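Local coordinates for protein toluene, o-xylene monooxygenase oxygenase subunit (Pseudomonas stutzeri, PDB 2INC) that forms part of the oxygenase component of toluene/o-xylene monooxygenase, a complex that probably hydroxylates toluene, o-xylene and related aromatic compounds, at residues B[154-157]-B[158-161]; B[203-207]-B[208-212]. All blocks are in the same frame, centred on the assembly; numbering follows the deposited sequence.

Interaction 1: residues B[154-157]-B[158-161]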
loop_
_atom_site.group_PDB
_atom_site.type_symbol
_atom_site.label_atom_id
_atom_site.label_comp_id
_atom_site.label_asym_id
_atom_site.label_seq_id
_atom_site.Cartn_x
_atom_site.Cartn_y
_atom_site.Cartn_z
ATOM N N ASP B 154 8.495 -22.078 7.713
ATOM C CA ASP B 154 7.937 -23.204 6.921
ATOM C C ASP B 154 7.629 -24.432 7.749
ATOM O O ASP B 154 6.614 -25.088 7.512
ATOM C CB ASP B 154 8.895 -23.613 5.814
ATOM C CG ASP B 154 9.094 -22.516 4.783
ATOM O OD1 ASP B 154 10.129 -22.583 4.064
ATOM O OD2 ASP B 154 8.254 -21.572 4.670
ATOM N N HIS B 155 8.488 -24.807 8.693
ATOM C CA HIS B 155 8.186 -26.011 9.449
ATOM C C HIS B 155 6.963 -25.735 10.317
ATOM O O HIS B 155 6.157 -26.635 10.538
ATOM C CB HIS B 155 9.353 -26.403 10.402
ATOM C CG HIS B 155 10.632 -26.855 9.704
ATOM N ND1 HIS B 155 10.666 -27.637 8.565
ATOM C CD2 HIS B 155 11.920 -26.626 10.023
ATOM C CE1 HIS B 155 11.916 -27.867 8.215
ATOM N NE2 HIS B 155 12.699 -27.275 9.090
ATOM N N LEU B 156 6.807 -24.499 10.773
ATOM C CA LEU B 156 5.573 -24.137 11.535
ATOM C C LEU B 156 4.319 -24.217 10.637
ATOM O O LEU B 156 3.245 -24.664 11.047
ATOM C CB LEU B 156 5.706 -22.723 12.097
ATOM C CG LEU B 156 4.455 -22.121 12.828
ATOM C CD1 LEU B 156 3.903 -23.133 13.849
ATOM C CD2 LEU B 156 4.676 -20.751 13.479
ATOM N N ARG B 157 4.502 -23.825 9.387
ATOM C CA ARG B 157 3.437 -23.917 8.394
ATOM C C ARG B 157 3.033 -25.387 8.249
ATOM O O ARG B 157 1.836 -25.700 8.226
ATOM C CB ARG B 157 4.004 -23.413 7.071
ATOM C CG ARG B 157 2.958 -23.373 5.959
ATOM C CD ARG B 157 3.628 -23.244 4.651
ATOM N NE ARG B 157 2.613 -23.212 3.568
ATOM C CZ ARG B 157 2.792 -23.661 2.319
ATOM N NH1 ARG B 157 1.777 -23.595 1.446
ATOM N NH2 ARG B 157 3.945 -24.169 1.914
ATOM N N TRP B 158 4.005 -26.310 8.182
ATOM C CA TRP B 158 3.628 -27.721 7.988
ATOM C C TRP B 158 2.900 -28.260 9.217
ATOM O O TRP B 158 1.871 -28.969 9.118
ATOM C CB TRP B 158 4.847 -28.603 7.707
ATOM C CG TRP B 158 5.678 -28.259 6.596
ATOM C CD1 TRP B 158 5.434 -27.334 5.617
ATOM C CD2 TRP B 158 6.931 -28.873 6.269
ATOM N NE1 TRP B 158 6.485 -27.328 4.706
ATOM C CE2 TRP B 158 7.424 -28.237 5.116
ATOM C CE3 TRP B 158 7.737 -29.863 6.893
ATOM C CZ2 TRP B 158 8.631 -28.582 4.536
ATOM C CZ3 TRP B 158 8.958 -30.195 6.315
ATOM C CH2 TRP B 158 9.394 -29.553 5.140
ATOM N N LEU B 159 3.421 -27.942 10.402
ATOM C CA LEU B 159 2.727 -28.289 11.637
ATOM C C LEU B 159 1.284 -27.765 11.588
ATOM O O LEU B 159 0.353 -28.492 11.959
ATOM C CB LEU B 159 3.453 -27.733 12.873
ATOM C CG LEU B 159 2.757 -27.543 14.231
ATOM C CD1 LEU B 159 2.390 -28.887 14.807
ATOM C CD2 LEU B 159 3.722 -26.845 15.158
ATOM N N THR B 160 1.103 -26.527 11.116
ATOM C CA THR B 160 -0.213 -25.890 11.155
ATOM C C THR B 160 -1.205 -26.610 10.205
ATOM O O THR B 160 -2.366 -26.873 10.589
ATOM C CB THR B 160 -0.056 -24.387 10.892
ATOM O OG1 THR B 160 0.811 -23.820 11.909
ATOM C CG2 THR B 160 -1.390 -23.666 10.868
ATOM N N HIS B 161 -0.760 -26.958 9.003
ATOM C CA HIS B 161 -1.588 -27.743 8.065
ATOM C C HIS B 161 -2.004 -29.033 8.746
ATOM O O HIS B 161 -3.164 -29.479 8.645
ATOM C CB HIS B 161 -0.806 -28.218 6.813
ATOM C CG HIS B 161 -0.268 -27.141 5.918
ATOM N ND1 HIS B 161 -0.899 -25.924 5.714
ATOM C CD2 HIS B 161 0.800 -27.160 5.072
ATOM C CE1 HIS B 161 -0.233 -25.237 4.795
ATOM N NE2 HIS B 161 0.800 -25.963 4.394
#

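Interaction 2: residues B[203-207]-B[208-212]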
loop_
_atom_site.group_PDB
_atom_site.type_symbol
_atom_site.label_atom_id
_atom_site.label_comp_id
_atom_site.label_asym_id
_atom_site.label_seq_id
_atom_site.Cartn_x
_atom_site.Cartn_y
_atom_site.Cartn_z
ATOM N N LEU B 203 18.541 -32.913 18.001
ATOM C CA LEU B 203 18.210 -31.693 18.711
ATOM C C LEU B 203 19.196 -31.278 19.791
ATOM O O LEU B 203 19.092 -30.152 20.327
ATOM C CB LEU B 203 16.774 -31.766 19.286
ATOM C CG LEU B 203 15.675 -31.643 18.198
ATOM C CD1 LEU B 203 14.318 -31.798 18.919
ATOM C CD2 LEU B 203 15.770 -30.312 17.595
ATOM N N ILE B 204 20.108 -32.180 20.160
ATOM C CA ILE B 204 21.153 -31.826 21.131
ATOM C C ILE B 204 22.545 -31.726 20.518
ATOM O O ILE B 204 23.572 -31.660 21.236
ATOM C CB ILE B 204 21.084 -32.703 22.404
ATOM C CG1 ILE B 204 21.407 -34.163 22.099
ATOM C CG2 ILE B 204 19.681 -32.549 23.048
ATOM C CD1 ILE B 204 21.572 -34.996 23.345
ATOM N N ALA B 205 22.603 -31.638 19.191
ATOM C CA ALA B 205 23.873 -31.394 18.503
ATOM C C ALA B 205 24.102 -29.855 18.430
ATOM O O ALA B 205 23.549 -29.212 17.520
ATOM C CB ALA B 205 23.766 -31.943 17.096
ATOM N N TRP B 206 24.878 -29.271 19.358
ATOM C CA TRP B 206 24.847 -27.815 19.549
ATOM C C TRP B 206 25.804 -27.031 18.652
ATOM O O TRP B 206 25.630 -25.824 18.437
ATOM C CB TRP B 206 25.093 -27.421 21.008
ATOM C CG TRP B 206 24.289 -28.130 22.011
ATOM C CD1 TRP B 206 24.773 -28.890 23.043
ATOM C CD2 TRP B 206 22.865 -28.085 22.171
ATOM N NE1 TRP B 206 23.732 -29.337 23.830
ATOM C CE2 TRP B 206 22.551 -28.855 23.318
ATOM C CE3 TRP B 206 21.824 -27.445 21.467
ATOM C CZ2 TRP B 206 21.245 -29.038 23.759
ATOM C CZ3 TRP B 206 20.535 -27.613 21.893
ATOM C CH2 TRP B 206 20.248 -28.414 23.053
ATOM N N ASP B 207 26.811 -27.717 18.128
ATOM C CA ASP B 207 27.752 -27.096 17.227
ATOM C C ASP B 207 26.992 -26.640 15.998
ATOM O O ASP B 207 26.221 -27.416 15.444
ATOM C CB ASP B 207 28.784 -28.120 16.853
ATOM C CG ASP B 207 29.822 -27.564 15.942
ATOM O OD1 ASP B 207 30.907 -27.231 16.442
ATOM O OD2 ASP B 207 29.537 -27.417 14.745
ATOM N N TRP B 208 27.191 -25.403 15.554
ATOM C CA TRP B 208 26.332 -24.904 14.481
ATOM C C TRP B 208 26.423 -25.759 13.230
ATOM O O TRP B 208 25.379 -26.056 12.582
ATOM C CB TRP B 208 26.561 -23.416 14.194
ATOM C CG TRP B 208 27.701 -23.092 13.237
ATOM C CD1 TRP B 208 28.975 -22.855 13.558
ATOM C CD2 TRP B 208 27.616 -23.025 11.810
ATOM N NE1 TRP B 208 29.722 -22.607 12.413
ATOM C CE2 TRP B 208 28.897 -22.713 11.330
ATOM C CE3 TRP B 208 26.563 -23.170 10.898
ATOM C CZ2 TRP B 208 29.166 -22.525 9.973
ATOM C CZ3 TRP B 208 26.832 -23.014 9.522
ATOM C CH2 TRP B 208 28.132 -22.714 9.085
ATOM N N GLY B 209 27.655 -26.174 12.898
ATOM C CA GLY B 209 27.892 -26.945 11.651
ATOM C C GLY B 209 27.338 -28.352 11.772
ATOM O O GLY B 209 26.773 -28.897 10.834
ATOM N N GLU B 210 27.492 -28.956 12.933
ATOM C CA GLU B 210 26.831 -30.247 13.168
ATOM C C GLU B 210 25.317 -30.156 13.129
ATOM O O GLU B 210 24.641 -31.081 12.628
ATOM C CB GLU B 210 27.242 -30.884 14.483
ATOM C CG GLU B 210 26.923 -32.374 14.392
ATOM C CD GLU B 210 27.377 -33.188 15.587
ATOM O OE1 GLU B 210 27.887 -32.603 16.566
ATOM O OE2 GLU B 210 27.225 -34.431 15.516
ATOM N N ALA B 211 24.774 -29.076 13.694
ATOM C CA ALA B 211 23.314 -28.866 13.711
ATOM C C ALA B 211 22.777 -28.740 12.327
ATOM O O ALA B 211 21.787 -29.387 11.974
ATOM C CB ALA B 211 22.935 -27.609 14.558
ATOM N N PHE B 212 23.438 -27.926 11.521
ATOM C CA PHE B 212 23.127 -27.843 10.120
ATOM C C PHE B 212 23.167 -29.195 9.401
ATOM O O PHE B 212 22.268 -29.516 8.612
ATOM C CB PHE B 212 24.051 -26.826 9.473
ATOM C CG PHE B 212 23.985 -26.803 7.957
ATOM C CD1 PHE B 212 22.882 -26.271 7.299
ATOM C CD2 PHE B 212 25.033 -27.304 7.221
ATOM C CE1 PHE B 212 22.796 -26.257 5.911
ATOM C CE2 PHE B 212 24.973 -27.298 5.808
ATOM C CZ PHE B 212 23.847 -26.758 5.167
HETATM O O HOH W 1 27.526 -30.601 18.606
#

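Interaction 1: residues B[154-157]-B[158-161]
His-155 sets the edge of its imidazole against a face of the Trp-158 indole, a T-shaped pair three residues apart on helix 142-172 of the ferritin-like helical bundle. The planes stand at 75°, and ND1 of His-155 approaches CZ3 of Trp-158 to 3.8 Å. On both residues CG lies beside the backbone N (chi1 -67° in His-155), which sends the side chains the same way, side by side. The carbonyl O of Asp-154 also lies over a face of the indole, 3.2 Å from Trp-158 CD1, while accepting from Trp-158 N. Arg-157 runs out extended from CG to NE, and His-161, one turn further on, places NE2 over a face of that guanidinium, offset toward the rim, 3.4 Å from Arg-157 NE. The angle is too poor for a hydrogen bond; NE instead forms a salt bridge with Glu-87, and NH2 one with Asp-253. Asp-253 also accepts from Trp-158 NE1, tying the indole and guanidinium to helix 241-268, while Asp-154 OD2 is hydrogen-bonded to Tyr-79 OH and OD1 forms a salt bridge with Arg-256. Leu-156 CD1 meets Leu-159 CD2 at 3.9 Å on a flank where a chain of another protein packs. There Leu-156 O is gripped twice, from opposite faces of its carbonyl plane: by Thr-160 N at 2.8 Å, and by Thr-160 OG1 at 2.7 Å, standing 38° out of that plane.

Interaction 2: residues B[203-207]-B[208-212]
The Asp-207 carboxylate turns OD2 toward the start of helix 208-237, where Glu-210 N meets it on the anti side, 19° out of the carboxylate plane. The Glu-210 N to Asp-207 OD2 bond is 3.1 Å and nearly straight at the hydrogen (165°); a weak one comes to the same OD2 from Gly-209 N at 2.9 Å. Glu-210 CD packs on Ala-205 CB at 4.1 Å, and a water donates to Glu-210 OE1 while accepting from Asp-207 N. The Trp-206 ring has Ile-204 O over one face and pairs edge-to-face with Trp-50 and Tyr-134. Asp-207 carries CG anti to its own N (chi1 -179°), which swings OD2 over the first-turn amides, and Ser-58 OG binds that oxygen too. With an alanine here, the amides of Gly-209 and Glu-210 would probably lose their cap and Ser-58 OG its acceptor. Glu-210 OE2 is anchored by Lys-284 and Trp-285. Ala-211 N donates to Asp-207 O at 2.8 Å, opening the helical hydrogen bonding, and the Ala-211 methyl touches Ala-205 O at 3.4 Å. The whole is a classic aspartate N-cap, closing the loop between two helices of a ferritin-like fold.

How the interactions relate
Both interactions are local and belong to one ferritin-like chain, with centres about 22 Å apart and nearest atoms about 9 Å apart, so they do not touch. Interaction 1 sits mid-helix and is wholly buried; its backbone bonds are satisfied along the turns, and several of its polar side chains pair with charged groups on neighbouring helices. Interaction 2, only partly buried, lies at a helix start, where first-turn amides lack carbonyl partners from a preceding turn and an acidic side chain supplies one, while a water bridges the N-cap amide and a glutamate carboxylate. Helices 121-138 and 241-268 pack against both, and the helix capped in interaction 2 packs, further along, on interaction 1.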